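Local coordinates for peptidoglycan N-acetylglucosamine deacetylase (Agathobacter rectalis, PDB 5JMU), which probably acts as a zinc-dependent hydrolase that removes the acetyl group from N-acetylglucosamine units of peptidoglycan, this chain being its catalytic domain, at residues F50-T55 against N61-E66; V73-A78 against S101-Q106. All blocks are in the same frame, centred on the assembly; numbering follows the deposited sequence.

Contact 1: residues F50-T55 against N61-E66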
# COMPACT_ATOMS: atom_id res chain seq x y z
N PHE A 50 -2.75 -0.36 -4.78
CA PHE A 50 -1.58 0.48 -5.07
C PHE A 50 -1.58 1.71 -4.21
O PHE A 50 -2.54 2.50 -4.26
CB PHE A 50 -1.58 0.86 -6.55
CG PHE A 50 -1.33 -0.33 -7.43
CD1 PHE A 50 -0.03 -0.72 -7.77
CD2 PHE A 50 -2.41 -1.11 -7.85
CE1 PHE A 50 0.18 -1.86 -8.60
CE2 PHE A 50 -2.20 -2.26 -8.64
CZ PHE A 50 -0.88 -2.63 -9.01
N PHE A 51 -0.52 1.89 -3.44
CA PHE A 51 -0.35 3.10 -2.62
C PHE A 51 0.61 4.00 -3.38
O PHE A 51 1.83 3.76 -3.38
CB PHE A 51 0.16 2.72 -1.22
CG PHE A 51 -0.86 1.99 -0.41
CD1 PHE A 51 -1.83 2.70 0.28
CD2 PHE A 51 -0.86 0.61 -0.34
CE1 PHE A 51 -2.79 2.05 1.07
CE2 PHE A 51 -1.81 -0.07 0.44
CZ PHE A 51 -2.78 0.66 1.16
N VAL A 52 0.05 5.02 -4.04
CA VAL A 52 0.79 5.71 -5.11
C VAL A 52 1.46 7.04 -4.71
O VAL A 52 1.14 7.65 -3.67
CB VAL A 52 -0.14 5.94 -6.34
CG1 VAL A 52 -0.62 4.57 -6.89
CG2 VAL A 52 -1.34 6.80 -5.98
N THR A 53 2.42 7.45 -5.55
CA THR A 53 3.17 8.66 -5.35
C THR A 53 3.21 9.39 -6.68
O THR A 53 2.81 8.82 -7.70
CB THR A 53 4.65 8.41 -4.96
OG1 THR A 53 5.35 7.89 -6.10
CG2 THR A 53 4.78 7.50 -3.77
N ASN A 54 3.76 10.60 -6.66
CA ASN A 54 4.04 11.28 -7.91
C ASN A 54 5.55 11.41 -8.15
O ASN A 54 6.03 12.38 -8.75
CB ASN A 54 3.38 12.65 -7.92
CG ASN A 54 3.21 13.18 -9.32
OD1 ASN A 54 2.89 12.41 -10.25
ND2 ASN A 54 3.42 14.44 -9.49
N THR A 55 6.29 10.40 -7.67
CA THR A 55 7.75 10.41 -7.82
C THR A 55 8.20 10.27 -9.28
O THR A 55 9.26 10.77 -9.68
CB THR A 55 8.36 9.28 -6.98
OG1 THR A 55 8.13 9.57 -5.60
CG2 THR A 55 9.87 9.21 -7.19
N ASN A 61 -0.21 8.23 -15.83
CA ASN A 61 -1.40 7.61 -16.41
C ASN A 61 -1.62 6.17 -15.97
O ASN A 61 -2.72 5.64 -16.14
CB ASN A 61 -1.32 7.67 -17.92
CG ASN A 61 -0.13 6.90 -18.45
OD1 ASN A 61 0.99 7.07 -17.95
ND2 ASN A 61 -0.35 6.02 -19.46
N MSE A 62 -0.59 5.53 -15.38
CA MSE A 62 -0.82 4.19 -14.83
C MSE A 62 -1.78 4.18 -13.67
O MSE A 62 -2.37 3.13 -13.37
CB MSE A 62 0.48 3.53 -14.40
CG MSE A 62 1.40 3.13 -15.53
SE MSE A 62 0.59 1.84 -16.77
CE MSE A 62 -0.16 3.02 -18.02
N ILE A 63 -1.96 5.33 -13.02
CA ILE A 63 -2.95 5.40 -11.94
C ILE A 63 -4.36 5.20 -12.53
O ILE A 63 -5.18 4.46 -11.97
CB ILE A 63 -2.86 6.73 -11.21
CG1 ILE A 63 -1.52 6.80 -10.49
CG2 ILE A 63 -4.07 6.96 -10.26
CD1 ILE A 63 -1.21 8.22 -9.91
N ALA A 64 -4.62 5.84 -13.67
CA ALA A 64 -5.88 5.61 -14.37
C ALA A 64 -6.03 4.14 -14.74
O ALA A 64 -7.09 3.58 -14.61
CB ALA A 64 -5.99 6.51 -15.64
N GLU A 65 -4.96 3.53 -15.24
CA GLU A 65 -5.02 2.12 -15.64
C GLU A 65 -5.26 1.18 -14.45
O GLU A 65 -5.98 0.17 -14.57
CB GLU A 65 -3.73 1.72 -16.38
CG GLU A 65 -3.86 0.42 -17.17
CD GLU A 65 -4.91 0.44 -18.30
OE1 GLU A 65 -5.26 1.52 -18.83
OE2 GLU A 65 -5.38 -0.65 -18.69
N GLU A 66 -4.63 1.49 -13.31
CA GLU A 66 -4.84 0.66 -12.12
C GLU A 66 -6.32 0.63 -11.75
O GLU A 66 -6.90 -0.43 -11.48
CB GLU A 66 -4.00 1.19 -10.94
CG GLU A 66 -2.51 0.90 -11.14
CD GLU A 66 -1.60 1.69 -10.21
OE1 GLU A 66 -2.07 2.50 -9.38
OE2 GLU A 66 -0.35 1.56 -10.37
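Glu66 lays its carboxylate flat over one face of the Phe50 ring. The two planes are 14° apart, and Glu66 CD sits 3.5 Å above the ring plane, displaced from the middle toward the rim. The methylene before it adds a CH-pi contact, with Glu66 CG 4.0 Å from the centroid of the Phe50 ring. With Glu66 CG beside its backbone N (chi1 -72°) and the chain extended beyond, the carboxylate reaches from the helix across the ring to the strand. There Glu66 OE1 stops 3.3 Å from Phe50 CB and 3.5 Å from Val52 CG1. This buried oxygen has no polar partner in the model, so its surroundings would be expected to favour the protonated acid. Phe26 and His71 also meet the Phe50 ring, His71 edge to face.

The apolar part is slighter: Ile63 CD1 approaches Val52 CG2 at 4.2 Å, and Ile103 of helix 89-107 also touches Val52.

Within segment 50-55, Thr55 N donates to Thr53 OG1 at 3.1 Å, an ST turn; Thr53 OG1 also bonds the backbone O of Asp28.

Strand and helix segments run nearly antiparallel (162°), their axes 10.2 Å apart at closest approach. This is the first half of a beta-alpha-beta unit, strand 49-53, helix 61-68 and strand 72-77, in the NodB-type polysaccharide deacetylase domain.

Contact 2: residues V73-A78 against S101-Q106. With ZN (zinc ion), chain C.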
# COMPACT_ATOMS: atom_id res chain seq x y z
N VAL A 73 -6.86 2.08 -5.76
CA VAL A 73 -5.87 3.13 -5.82
C VAL A 73 -5.96 3.94 -4.53
O VAL A 73 -7.04 4.47 -4.19
CB VAL A 73 -6.11 4.02 -7.06
CG1 VAL A 73 -5.16 5.27 -7.00
CG2 VAL A 73 -5.84 3.21 -8.29
N ALA A 74 -4.85 3.95 -3.79
CA ALA A 74 -4.80 4.57 -2.47
C ALA A 74 -3.61 5.57 -2.42
O ALA A 74 -2.74 5.57 -3.28
CB ALA A 74 -4.66 3.50 -1.40
N ILE A 75 -3.59 6.42 -1.40
CA ILE A 75 -2.53 7.43 -1.30
C ILE A 75 -1.32 6.95 -0.54
O ILE A 75 -1.51 6.36 0.51
CB ILE A 75 -3.09 8.67 -0.59
CG1 ILE A 75 -4.17 9.30 -1.46
CG2 ILE A 75 -1.94 9.71 -0.36
CD1 ILE A 75 -4.96 10.47 -0.78
N HIS A 76 -0.11 7.20 -1.06
CA HIS A 76 1.12 7.03 -0.26
C HIS A 76 1.65 8.44 0.05
O HIS A 76 1.60 8.90 1.20
CB HIS A 76 2.13 6.16 -1.01
CG HIS A 76 3.28 5.63 -0.20
ND1 HIS A 76 3.17 5.27 1.14
CD2 HIS A 76 4.55 5.37 -0.57
CE1 HIS A 76 4.36 4.82 1.55
NE2 HIS A 76 5.22 4.89 0.54
N SER A 77 2.04 9.15 -0.99
CA SER A 77 2.51 10.53 -0.82
C SER A 77 2.83 11.14 -2.18
O SER A 77 3.34 10.45 -3.04
CB SER A 77 3.78 10.56 0.07
OG SER A 77 4.38 11.85 -0.00
N ALA A 78 2.51 12.41 -2.39
CA ALA A 78 2.87 12.99 -3.68
C ALA A 78 4.38 13.07 -3.82
O ALA A 78 4.93 12.63 -4.84
CB ALA A 78 2.21 14.40 -3.86
N SER A 101 -5.63 14.70 -5.36
CA SER A 101 -6.08 15.45 -6.53
C SER A 101 -5.63 14.76 -7.82
O SER A 101 -6.41 14.71 -8.80
CB SER A 101 -5.57 16.87 -6.49
OG SER A 101 -6.41 17.54 -5.57
N ILE A 102 -4.40 14.24 -7.83
CA ILE A 102 -3.95 13.52 -9.02
C ILE A 102 -4.78 12.25 -9.21
O ILE A 102 -5.15 11.89 -10.35
CB ILE A 102 -2.44 13.20 -8.94
CG1 ILE A 102 -1.65 14.50 -9.15
CG2 ILE A 102 -2.06 12.17 -9.99
CD1 ILE A 102 -0.18 14.38 -8.62
N ILE A 103 -5.08 11.57 -8.10
CA ILE A 103 -5.90 10.36 -8.21
C ILE A 103 -7.30 10.71 -8.75
O ILE A 103 -7.83 10.02 -9.62
CB ILE A 103 -6.01 9.65 -6.86
CG1 ILE A 103 -4.64 9.10 -6.50
CG2 ILE A 103 -7.05 8.54 -6.86
CD1 ILE A 103 -4.52 8.67 -4.98
N LYS A 104 -7.87 11.81 -8.31
CA LYS A 104 -9.17 12.25 -8.81
C LYS A 104 -9.12 12.57 -10.30
O LYS A 104 -10.00 12.17 -11.08
CB LYS A 104 -9.63 13.48 -8.02
CG LYS A 104 -10.82 14.16 -8.63
CD LYS A 104 -12.07 13.33 -8.45
CE LYS A 104 -13.29 14.22 -8.76
NZ LYS A 104 -14.58 13.49 -8.97
N ALA A 105 -8.08 13.34 -10.70
CA ALA A 105 -7.85 13.69 -12.12
C ALA A 105 -7.79 12.43 -12.98
O ALA A 105 -8.42 12.32 -14.05
CB ALA A 105 -6.53 14.48 -12.25
N GLN A 106 -7.04 11.44 -12.50
CA GLN A 106 -6.78 10.24 -13.29
C GLN A 106 -7.94 9.23 -13.29
O GLN A 106 -8.21 8.63 -14.32
CB GLN A 106 -5.52 9.53 -12.73
CG GLN A 106 -4.18 10.25 -13.07
CD GLN A 106 -3.79 10.15 -14.55
OE1 GLN A 106 -4.27 9.28 -15.28
NE2 GLN A 106 -2.92 11.07 -15.01
ZN ZN C . 7.25 4.40 0.38
O HOH W 1 6.89 2.43 0.85
O HOH W 2 9.27 3.78 0.28
O HOH W 3 7.60 4.71 2.50
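Val73 and Ile75 meet Ile103 without any ring between them; the flat group of the strand, the His76 imidazole, lies on the far side, where it serves the metal. The His76 and His80 rings are in contact, their planes about 50° apart, and the side chains of Phe51 and Thr53 also touch His76. Its two nitrogens have separate tasks. His76 NE2 binds the zinc ion at 2.1 Å, nearly opposite water 2, while ND1 is hydrogen-bonded to the backbone O of Arg115, which fixes the rotation of the ring. Asp28, His80 and three waters complete a six-ligand zinc site.

Toward the helix the contact is made by aliphatic side chains and centres on Ile103. Ile103 CG2 packs against Val73 CG1 at 3.8 Å, the two side chains running antiparallel alongside each other, and Ile103 CG1 bears on the same methyl. Extended through chi2 of 165°, Ile103 CD1 alone goes on along the strand, to 3.6 Å from Ile75 CG1 and, as the one polar neighbour, 4.0 Å from Ala74 O. An alanine here would lack both branches and would probably take from Val73 CG1 and Ile75 CG1 their partner on segment 101-106, opening a gap there.

The short segments run roughly antiparallel, at 152°, with axes 9.5 Å apart at closest approach. Between 73-78 and 101-106 the hold is dispersion and the burial of apolar surface; directional bonds from 73-78 to helix 89-107 are made farther along, where Asp95 takes Ser77 OG and Ala78 N, while His76 goes to zinc.

In the fold
Both contacts are buried, contact 1 fully and contact 2 with Val73 partly exposed; their centres are 7 Å apart, and each sets a helix against one of two adjacent parallel strands. Phe50 O to Ala74 N and Val52 O to His76 N are probable hydrogen bonds joining those strands. The helices meet at Ala64 and Gln106, and Val73 of the second strand touches Ile63 and Glu66 of helix 61-68, so the two contacts adjoin. Contact 1 mixes a ring, a carboxylate and aliphatic groups, whereas contact 2 meets through aliphatic side chains. Polar chemistry in 73-78 is concentrated instead at the metal-bearing end of its strand, while Val52 of contact 1 has its side chain about 10 Å from the zinc.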